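PDB 3RR6: putative uncharacterized protein from Mycobacterium abscessus, which is of unproven function but, as a member of the fumarylacetoacetate hydrolase family, probably acts as a metal-dependent isomerase or hydrolase. Local coordinates for residues A[87-92]-A[206-211]; A[35-40]-A[45-50]; A[154-159]-A[163-168]. All coordinates share one frame; numbering follows the deposited sequence.

Interaction 1: residues A[87-92]-A[206-211]. With EDO (1,2-ethanediol), chain M.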
loop_
_atom_site.group_PDB
_atom_site.type_symbol
_atom_site.label_atom_id
_atom_site.label_comp_id
_atom_site.label_asym_id
_atom_site.label_seq_id
_atom_site.Cartn_x
_atom_site.Cartn_y
_atom_site.Cartn_z
ATOM N N GLU A 87 -8.183 21.030 -0.804
ATOM C CA GLU A 87 -8.382 21.038 0.639
ATOM C C GLU A 87 -7.149 20.410 1.277
ATOM O O GLU A 87 -6.423 19.654 0.619
ATOM C CB GLU A 87 -9.629 20.239 1.019
ATOM C CG GLU A 87 -10.939 20.831 0.498
ATOM C CD GLU A 87 -11.207 22.217 1.045
ATOM O OE1 GLU A 87 -11.173 22.390 2.286
ATOM O OE2 GLU A 87 -11.451 23.140 0.236
ATOM N N SER A 88 -6.909 20.722 2.548
ATOM C CA SER A 88 -5.753 20.169 3.248
ATOM C C SER A 88 -5.916 18.663 3.414
ATOM O O SER A 88 -7.040 18.157 3.434
ATOM C CB SER A 88 -5.526 20.850 4.602
ATOM O OG SER A 88 -6.733 20.980 5.325
ATOM N N PRO A 89 -4.791 17.935 3.521
ATOM C CA PRO A 89 -4.879 16.478 3.692
ATOM C C PRO A 89 -5.683 16.045 4.921
ATOM O O PRO A 89 -5.639 16.718 5.964
ATOM C CB PRO A 89 -3.417 16.066 3.870
ATOM C CG PRO A 89 -2.658 17.115 3.151
ATOM C CD PRO A 89 -3.390 18.375 3.429
ATOM N N VAL A 90 -6.403 14.930 4.783
ATOM C CA VAL A 90 -7.074 14.285 5.897
ATOM C C VAL A 90 -6.411 12.927 6.078
ATOM O O VAL A 90 -6.463 12.096 5.167
ATOM C CB VAL A 90 -8.576 14.081 5.604
ATOM C CG1 VAL A 90 -9.229 13.271 6.709
ATOM C CG2 VAL A 90 -9.275 15.422 5.456
ATOM N N ILE A 91 -5.752 12.714 7.210
ATOM C CA ILE A 91 -5.028 11.449 7.416
ATOM C C ILE A 91 -5.679 10.606 8.497
ATOM O O ILE A 91 -6.411 11.108 9.339
ATOM C CB ILE A 91 -3.533 11.676 7.752
ATOM C CG1 ILE A 91 -3.364 12.433 9.076
ATOM C CG2 ILE A 91 -2.861 12.427 6.600
ATOM C CD1 ILE A 91 -1.924 12.494 9.591
ATOM N N PHE A 92 -5.401 9.311 8.446
ATOM C CA PHE A 92 -5.829 8.395 9.507
ATOM C C PHE A 92 -4.834 7.264 9.585
ATOM O O PHE A 92 -3.928 7.172 8.747
ATOM C CB PHE A 92 -7.240 7.873 9.254
ATOM C CG PHE A 92 -7.478 7.470 7.846
ATOM C CD1 PHE A 92 -7.899 8.415 6.912
ATOM C CD2 PHE A 92 -7.257 6.168 7.435
ATOM C CE1 PHE A 92 -8.104 8.068 5.603
ATOM C CE2 PHE A 92 -7.466 5.813 6.103
ATOM C CZ PHE A 92 -7.882 6.769 5.195
ATOM N N LEU A 206 -2.813 12.813 -8.390
ATOM C CA LEU A 206 -2.762 13.034 -6.931
ATOM C C LEU A 206 -2.839 14.531 -6.626
ATOM O O LEU A 206 -2.082 15.336 -7.205
ATOM C CB LEU A 206 -1.481 12.449 -6.333
ATOM C CG LEU A 206 -1.374 10.931 -6.243
ATOM C CD1 LEU A 206 0.033 10.525 -5.811
ATOM C CD2 LEU A 206 -2.387 10.361 -5.272
ATOM N N LEU A 207 -3.756 14.914 -5.739
ATOM C CA LEU A 207 -3.929 16.331 -5.387
ATOM C C LEU A 207 -2.734 16.824 -4.565
ATOM O O LEU A 207 -2.165 17.892 -4.836
ATOM C CB LEU A 207 -5.240 16.541 -4.623
ATOM C CG LEU A 207 -6.500 16.287 -5.466
ATOM C CD1 LEU A 207 -7.736 16.251 -4.584
ATOM C CD2 LEU A 207 -6.646 17.327 -6.562
ATOM N N HIS A 208 -2.384 16.034 -3.557
ATOM C CA HIS A 208 -1.136 16.173 -2.815
ATOM C C HIS A 208 -0.232 15.044 -3.283
ATOM O O HIS A 208 -0.548 13.862 -3.096
ATOM C CB HIS A 208 -1.392 16.088 -1.314
ATOM C CG HIS A 208 -2.391 17.081 -0.827
ATOM N ND1 HIS A 208 -2.067 18.393 -0.567
ATOM C CD2 HIS A 208 -3.719 16.963 -0.591
ATOM C CE1 HIS A 208 -3.151 19.035 -0.172
ATOM N NE2 HIS A 208 -4.164 18.193 -0.177
ATOM N N ASP A 209 0.896 15.396 -3.903
ATOM C CA ASP A 209 1.798 14.389 -4.443
ATOM C C ASP A 209 2.605 13.728 -3.324
ATOM O O ASP A 209 2.449 14.080 -2.150
ATOM C CB ASP A 209 2.675 14.954 -5.578
ATOM C CG ASP A 209 3.645 16.024 -5.136
ATOM O OD1 ASP A 209 3.927 16.185 -3.933
ATOM O OD2 ASP A 209 4.152 16.754 -6.038
ATOM N N VAL A 210 3.434 12.749 -3.671
ATOM C CA VAL A 210 4.166 11.980 -2.662
ATOM C C VAL A 210 4.947 12.904 -1.723
ATOM O O VAL A 210 4.914 12.735 -0.496
ATOM C CB VAL A 210 5.079 10.932 -3.321
ATOM C CG1 VAL A 210 6.117 10.385 -2.339
ATOM C CG2 VAL A 210 4.230 9.798 -3.909
ATOM N N GLY A 211 5.647 13.875 -2.290
ATOM C CA GLY A 211 6.405 14.824 -1.483
ATOM C C GLY A 211 5.548 15.597 -0.492
ATOM O O GLY A 211 5.905 15.746 0.677
HETATM C C1 EDO M . -4.271 20.573 -7.931
HETATM O O1 EDO M . -5.538 21.116 -7.536
HETATM C C2 EDO M . -3.688 19.789 -6.764
HETATM O O2 EDO M . -2.258 19.820 -6.772
#
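The imidazole of H208 carries P89 on one face and the backbone carbonyl of E87 at its edge. P89 CG stands 3.7 Å from the ring centroid and only 5° off the ring normal, a CH-pi contact centred over the face; the two side chains cross at about a right angle. At the edge, H208 NE2 donates to E87 O at 2.8 Å, with an N-H...O angle of 151°. That oxygen lies in the imidazole plane, and the bond runs nearly along the C=O axis. A chi1 of -56°, which sets CG of H208 opposite its carbonyl carbon, aims the ring at 87-92. In the fumarylacetoacetate hydrolase domain this pins the chain ahead of strand 91-94 to the turn that leads into helix 210-220. M70, from strand 67-70, touches both P89 and H208, and W216 of the helix packs on P89. D209 is the N-cap of that helix, its OD1 accepting from A212 N. The neighbouring L207 O accepts a hydrogen bond of 2.7 Å from O2 of an ethanediol, probably left from crystallisation.

Interaction 2: residues A[35-40]-A[45-50]. With EDO (1,2-ethanediol), chain L.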
loop_
_atom_site.group_PDB
_atom_site.type_symbol
_atom_site.label_atom_id
_atom_site.label_comp_id
_atom_site.label_asym_id
_atom_site.label_seq_id
_atom_site.Cartn_x
_atom_site.Cartn_y
_atom_site.Cartn_z
ATOM N N GLU A 35 18.134 -13.974 -0.606
ATOM C CA GLU A 35 18.030 -13.595 0.797
ATOM C C GLU A 35 19.011 -12.483 1.172
ATOM O O GLU A 35 20.210 -12.568 0.893
ATOM C CB GLU A 35 18.252 -14.809 1.712
ATOM C CG GLU A 35 18.091 -14.500 3.194
ATOM C CD GLU A 35 18.359 -15.693 4.091
ATOM O OE1 GLU A 35 19.362 -16.403 3.866
ATOM O OE2 GLU A 35 17.569 -15.914 5.036
ATOM N N ILE A 36 18.486 -11.459 1.834
ATOM C CA ILE A 36 19.274 -10.327 2.295
ATOM C C ILE A 36 19.795 -10.589 3.712
ATOM O O ILE A 36 19.060 -11.051 4.590
ATOM C CB ILE A 36 18.440 -9.024 2.214
ATOM C CG1 ILE A 36 18.294 -8.612 0.750
ATOM C CG2 ILE A 36 19.066 -7.888 3.006
ATOM C CD1 ILE A 36 17.244 -7.526 0.519
ATOM N N ALA A 37 21.085 -10.324 3.909
ATOM C CA ALA A 37 21.732 -10.470 5.206
ATOM C C ALA A 37 21.584 -9.212 6.054
ATOM O O ALA A 37 21.036 -9.264 7.160
ATOM C CB ALA A 37 23.228 -10.810 5.006
ATOM N N GLU A 38 22.083 -8.088 5.548
ATOM C CA GLU A 38 22.112 -6.842 6.309
ATOM C C GLU A 38 21.777 -5.631 5.447
ATOM O O GLU A 38 21.788 -5.702 4.217
ATOM C CB GLU A 38 23.493 -6.630 6.933
ATOM C CG GLU A 38 23.869 -7.634 8.005
ATOM C CD GLU A 38 25.243 -7.349 8.580
ATOM O OE1 GLU A 38 25.369 -6.467 9.464
ATOM O OE2 GLU A 38 26.204 -8.005 8.134
ATOM N N HIS A 39 21.484 -4.524 6.134
ATOM C CA HIS A 39 21.268 -3.215 5.509
ATOM C C HIS A 39 20.076 -3.197 4.551
ATOM O O HIS A 39 20.188 -2.710 3.431
ATOM C CB HIS A 39 22.538 -2.736 4.800
ATOM C CG HIS A 39 23.791 -2.993 5.574
ATOM N ND1 HIS A 39 23.994 -2.503 6.846
ATOM C CD2 HIS A 39 24.901 -3.704 5.259
ATOM C CE1 HIS A 39 25.181 -2.896 7.278
ATOM N NE2 HIS A 39 25.749 -3.627 6.335
ATOM N N PRO A 40 18.915 -3.701 5.005
ATOM C CA PRO A 40 17.734 -3.729 4.145
ATOM C C PRO A 40 17.285 -2.351 3.638
ATOM O O PRO A 40 16.734 -2.256 2.531
ATOM C CB PRO A 40 16.658 -4.354 5.042
ATOM C CG PRO A 40 17.108 -4.084 6.423
ATOM C CD PRO A 40 18.607 -4.153 6.374
ATOM N N THR A 45 23.239 -6.341 1.565
ATOM C CA THR A 45 24.164 -7.438 1.320
ATOM C C THR A 45 23.373 -8.724 1.407
ATOM O O THR A 45 22.239 -8.726 1.896
ATOM C CB THR A 45 25.298 -7.467 2.354
ATOM O OG1 THR A 45 24.751 -7.613 3.670
ATOM C CG2 THR A 45 26.127 -6.186 2.272
ATOM N N PHE A 46 23.966 -9.817 0.937
ATOM C CA PHE A 46 23.258 -11.077 0.772
ATOM C C PHE A 46 23.917 -12.216 1.553
ATOM O O PHE A 46 25.135 -12.252 1.707
ATOM C CB PHE A 46 23.169 -11.398 -0.721
ATOM C CG PHE A 46 22.491 -10.313 -1.514
ATOM C CD1 PHE A 46 21.109 -10.181 -1.470
ATOM C CD2 PHE A 46 23.227 -9.400 -2.253
ATOM C CE1 PHE A 46 20.475 -9.170 -2.166
ATOM C CE2 PHE A 46 22.590 -8.383 -2.963
ATOM C CZ PHE A 46 21.209 -8.272 -2.911
ATOM N N THR A 47 23.099 -13.144 2.045
ATOM C CA THR A 47 23.604 -14.302 2.792
ATOM C C THR A 47 24.176 -15.386 1.875
ATOM O O THR A 47 25.008 -16.203 2.300
ATOM C CB THR A 47 22.484 -14.964 3.624
ATOM O OG1 THR A 47 21.503 -15.508 2.740
ATOM C CG2 THR A 47 21.833 -13.968 4.573
ATOM N N GLY A 48 23.723 -15.410 0.622
ATOM C CA GLY A 48 24.094 -16.453 -0.324
ATOM C C GLY A 48 22.968 -17.429 -0.625
ATOM O O GLY A 48 23.016 -18.124 -1.641
ATOM N N ARG A 49 21.969 -17.490 0.258
ATOM C CA ARG A 49 20.786 -18.324 0.033
ATOM C C ARG A 49 19.900 -17.692 -1.031
ATOM O O ARG A 49 19.744 -16.470 -1.073
ATOM C CB ARG A 49 19.963 -18.494 1.315
ATOM C CG ARG A 49 20.615 -19.356 2.389
ATOM C CD ARG A 49 19.568 -20.092 3.243
ATOM N NE ARG A 49 18.692 -19.185 3.985
ATOM C CZ ARG A 49 17.796 -19.568 4.896
ATOM N NH1 ARG A 49 17.048 -18.663 5.515
ATOM N NH2 ARG A 49 17.641 -20.856 5.197
ATOM N N GLN A 50 19.332 -18.531 -1.890
ATOM C CA GLN A 50 18.316 -18.093 -2.838
ATOM C C GLN A 50 17.358 -19.232 -3.166
ATOM O O GLN A 50 17.690 -20.409 -2.992
ATOM C CB GLN A 50 18.952 -17.561 -4.123
ATOM C CG GLN A 50 19.737 -18.597 -4.919
ATOM C CD GLN A 50 20.254 -18.044 -6.230
ATOM O OE1 GLN A 50 21.207 -17.265 -6.255
ATOM N NE2 GLN A 50 19.629 -18.445 -7.328
HETATM C C1 EDO L . 16.909 -9.609 7.036
HETATM O O1 EDO L . 15.744 -10.234 7.588
HETATM C C2 EDO L . 16.861 -8.100 7.240
HETATM O O2 EDO L . 18.177 -7.637 7.579
HETATM O O HOH W 1 21.433 -14.403 -0.755
HETATM O O HOH W 2 26.817 -7.455 5.570
#
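E35 reaches across to T47 and R49, and its carboxylate marks the tightly bonded end of this antiparallel contact. With CG opposite the backbone N (chi1 -177°) and the chain extended beyond it, the carboxylate is carried to where R49 grips it side-on. R49 NH1 bonds E35 OE2 at 2.8 Å, nearly straight at 172°, on the syn side of that oxygen; R49 NE reaches E35 OE1 at 2.9 Å from above the carboxylate plane. T47 OG1 donates to the same E35 OE1 at 2.6 Å from the opposite face, so two donors straddle one oxygen and restrict rotation of the carboxylate. T47 OG1 also accepts from R49 N, closing an ST turn at the corner where G48 sits. Beside it, A37 CB presses on T47 CG2 at 3.5 Å, closer than usual carbon packing.

The backbone supports this end through E35 N to R49 O and T47 N to E35 O. A buttressing water bonds E35 O, G48 N and R49 O. On the other side of the strands, I36 CG1 meets F46 CE1 at 3.7 Å, obliquely to the ring.

The whole contact lies at the surface, but its E38 and H39 end is held more loosely. A37 N donates to T45 O at 2.8 Å and T45 N to E38 O at 3.1 Å; beyond these, the bond from E38 N to T45 OG1 is weak, a water bridges E38 OE2 and T45 OG1, and H39 CD2 only grazes T45 CG2 at 4.1 Å.

I36 and F46 form an antiparallel non-hydrogen-bonded pair, while strand 32-36 continues alongside 49-52 past the corner at G48: an antiparallel beta hairpin with a long connection, in the Rv2993c-like N-terminal region, where strand 32-36 also pairs with strand 15-22.

Interaction 3: residues A[154-159]-A[163-168]. With EDO (1,2-ethanediol), chain E.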
loop_
_atom_site.group_PDB
_atom_site.type_symbol
_atom_site.label_atom_id
_atom_site.label_comp_id
_atom_site.label_asym_id
_atom_site.label_seq_id
_atom_site.Cartn_x
_atom_site.Cartn_y
_atom_site.Cartn_z
ATOM N N ASP A 154 -20.312 0.934 6.703
ATOM C CA ASP A 154 -21.326 0.999 7.755
ATOM C C ASP A 154 -20.722 1.426 9.089
ATOM O O ASP A 154 -21.358 2.123 9.876
ATOM C CB ASP A 154 -22.129 -0.308 7.892
ATOM C CG ASP A 154 -21.266 -1.555 7.975
ATOM O OD1 ASP A 154 -20.336 -1.716 7.155
ATOM O OD2 ASP A 154 -21.563 -2.414 8.842
ATOM N N HIS A 155 -19.477 1.038 9.333
ATOM C CA HIS A 155 -18.809 1.446 10.562
ATOM C C HIS A 155 -18.406 2.912 10.537
ATOM O O HIS A 155 -18.453 3.570 11.571
ATOM C CB HIS A 155 -17.606 0.548 10.848
ATOM C CG HIS A 155 -17.989 -0.868 11.114
ATOM N ND1 HIS A 155 -17.062 -1.874 11.290
ATOM C CD2 HIS A 155 -19.208 -1.449 11.223
ATOM C CE1 HIS A 155 -17.697 -3.017 11.488
ATOM N NE2 HIS A 155 -19.002 -2.785 11.462
ATOM N N GLN A 156 -18.035 3.422 9.367
ATOM C CA GLN A 156 -17.741 4.852 9.208
ATOM C C GLN A 156 -18.989 5.676 9.551
ATOM O O GLN A 156 -18.908 6.687 10.249
ATOM C CB GLN A 156 -17.275 5.171 7.782
ATOM C CG GLN A 156 -15.950 4.524 7.385
ATOM C CD GLN A 156 -15.447 4.914 5.997
ATOM O OE1 GLN A 156 -15.584 4.153 5.051
ATOM N NE2 GLN A 156 -14.853 6.100 5.882
ATOM N N ARG A 157 -20.148 5.239 9.062
ATOM C CA ARG A 157 -21.403 5.940 9.341
ATOM C C ARG A 157 -21.763 5.905 10.827
ATOM O O ARG A 157 -22.211 6.914 11.378
ATOM C CB ARG A 157 -22.547 5.373 8.501
ATOM C CG ARG A 157 -22.430 5.672 7.016
ATOM C CD ARG A 157 -23.749 5.399 6.306
ATOM N NE ARG A 157 -24.142 3.991 6.395
ATOM C CZ ARG A 157 -23.782 3.034 5.537
ATOM N NH1 ARG A 157 -23.006 3.300 4.494
ATOM N NH2 ARG A 157 -24.204 1.789 5.726
ATOM N N ALA A 158 -21.555 4.759 11.476
ATOM C CA ALA A 158 -21.905 4.589 12.881
ATOM C C ALA A 158 -20.995 5.387 13.817
ATOM O O ALA A 158 -21.469 5.959 14.806
ATOM C CB ALA A 158 -21.869 3.114 13.256
ATOM N N ASP A 159 -19.704 5.431 13.491
ATOM C CA ASP A 159 -18.663 5.931 14.404
ATOM C C ASP A 159 -18.245 7.385 14.156
ATOM O O ASP A 159 -17.750 8.056 15.076
ATOM C CB ASP A 159 -17.397 5.086 14.254
ATOM C CG ASP A 159 -17.576 3.643 14.648
ATOM O OD1 ASP A 159 -18.644 3.228 15.149
ATOM O OD2 ASP A 159 -16.596 2.896 14.445
ATOM N N THR A 163 -11.469 4.847 12.172
ATOM C CA THR A 163 -10.487 3.888 12.688
ATOM C C THR A 163 -11.018 2.464 12.726
ATOM O O THR A 163 -10.359 1.557 12.232
ATOM C CB THR A 163 -9.972 4.255 14.082
ATOM O OG1 THR A 163 -9.302 5.522 14.023
ATOM C CG2 THR A 163 -8.976 3.203 14.587
ATOM N N ARG A 164 -12.191 2.256 13.309
ATOM C CA ARG A 164 -12.723 0.887 13.331
ATOM C C ARG A 164 -12.967 0.377 11.917
ATOM O O ARG A 164 -12.556 -0.735 11.565
ATOM C CB ARG A 164 -14.014 0.768 14.151
ATOM C CG ARG A 164 -14.728 -0.571 13.956
ATOM C CD ARG A 164 -15.840 -0.801 14.947
ATOM N NE ARG A 164 -17.003 0.038 14.706
ATOM C CZ ARG A 164 -18.258 -0.392 14.559
ATOM N NH1 ARG A 164 -18.560 -1.686 14.569
ATOM N NH2 ARG A 164 -19.235 0.498 14.388
ATOM N N ALA A 165 -13.640 1.194 11.104
ATOM C CA ALA A 165 -13.973 0.822 9.733
ATOM C C ALA A 165 -12.790 0.327 8.925
ATOM O O ALA A 165 -12.920 -0.580 8.093
ATOM C CB ALA A 165 -14.604 2.010 9.020
ATOM N N LYS A 166 -11.636 0.950 9.150
ATOM C CA LYS A 166 -10.434 0.667 8.374
ATOM C C LYS A 166 -9.431 -0.206 9.107
ATOM O O LYS A 166 -8.380 -0.544 8.549
ATOM C CB LYS A 166 -9.790 1.988 7.969
ATOM C CG LYS A 166 -10.638 2.762 6.959
ATOM C CD LYS A 166 -10.042 4.097 6.700
ATOM C CE LYS A 166 -10.836 4.881 5.677
ATOM N NZ LYS A 166 -10.709 4.364 4.276
ATOM N N GLY A 167 -9.765 -0.603 10.337
ATOM C CA GLY A 167 -8.794 -1.211 11.241
ATOM C C GLY A 167 -8.963 -2.682 11.560
ATOM O O GLY A 167 -8.204 -3.237 12.367
ATOM N N HIS A 168 -9.958 -3.321 10.955
ATOM C CA HIS A 168 -10.174 -4.750 11.136
ATOM C C HIS A 168 -8.969 -5.549 10.635
ATOM O O HIS A 168 -8.310 -5.163 9.670
ATOM C CB HIS A 168 -11.437 -5.201 10.394
ATOM C CG HIS A 168 -12.692 -4.568 10.903
ATOM N ND1 HIS A 168 -13.368 -5.034 12.007
ATOM C CD2 HIS A 168 -13.400 -3.506 10.445
ATOM C CE1 HIS A 168 -14.432 -4.278 12.217
ATOM N NE2 HIS A 168 -14.475 -3.343 11.283
HETATM C C1 EDO E . -16.506 -4.687 16.034
HETATM O O1 EDO E . -16.932 -4.120 14.796
HETATM C C2 EDO E . -17.587 -4.485 17.074
HETATM O O2 EDO E . -18.738 -5.283 16.738
HETATM O O HOH W 3 -15.191 3.463 11.997
#
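R164 and H155 bury more surface than any other residues here, and they meet face to face. The guanidinium of R164 stacks flat on the ring face of H155, with centres 3.6 Å apart and planes at 11°. R164 gets there with CG opposite its backbone N and a bend at chi3. Its edge is turned to D159: R164 NE donates to D159 OD2 at 2.9 Å, almost straight at 177° and on the syn lone pair, while R164 NH2 donates to D159 OD1, also at 2.9 Å. This side-on salt bridge fixes the rotation of the guanidinium above the ring. A165, next in buried area, sets its CB 3.3 Å from Q156 CG, where the weakly bonded helix 163-167 runs antiparallel (163°) to 154-159. Both helices follow strand 141-152 of the fumarylacetoacetate hydrolase region, and D149 of that strand salt-bridges K166. H155 ND1 shares a 3.0 Å hydrogen bond with H168 NE2, and H155 NE2 bonds S111 O. R164 NH1 donates to an ethanediol, probably from the crystallisation liquor. The carboxylate probably offsets the charge that R164 brings to the histidine face, and bonds at both nitrogens plus the stack should limit rotation of the ring.

In the fold
Along the chain, interaction 2 closes first, in the Rv2993c-like N-terminal region; interaction 1 then opens in the fumarylacetoacetate hydrolase region, and interaction 3 is nested inside the loop it closes. Interaction 2 stands apart, its centre 35 Å from that of interaction 1 and 40 Å from that of interaction 3, on the opposite side of the chain's centre from both. Interactions 1 and 3 have centres 21 Å apart yet touch, F92 CE2 packing 3.2 Å from K166 CD. D149 of strand 141-152 links them further, touching F92 and forming a salt bridge with K166. The two therefore belong to one continuous region of the larger domain, while the hairpin of interaction 2 lies apart from them, in the N-terminal family region.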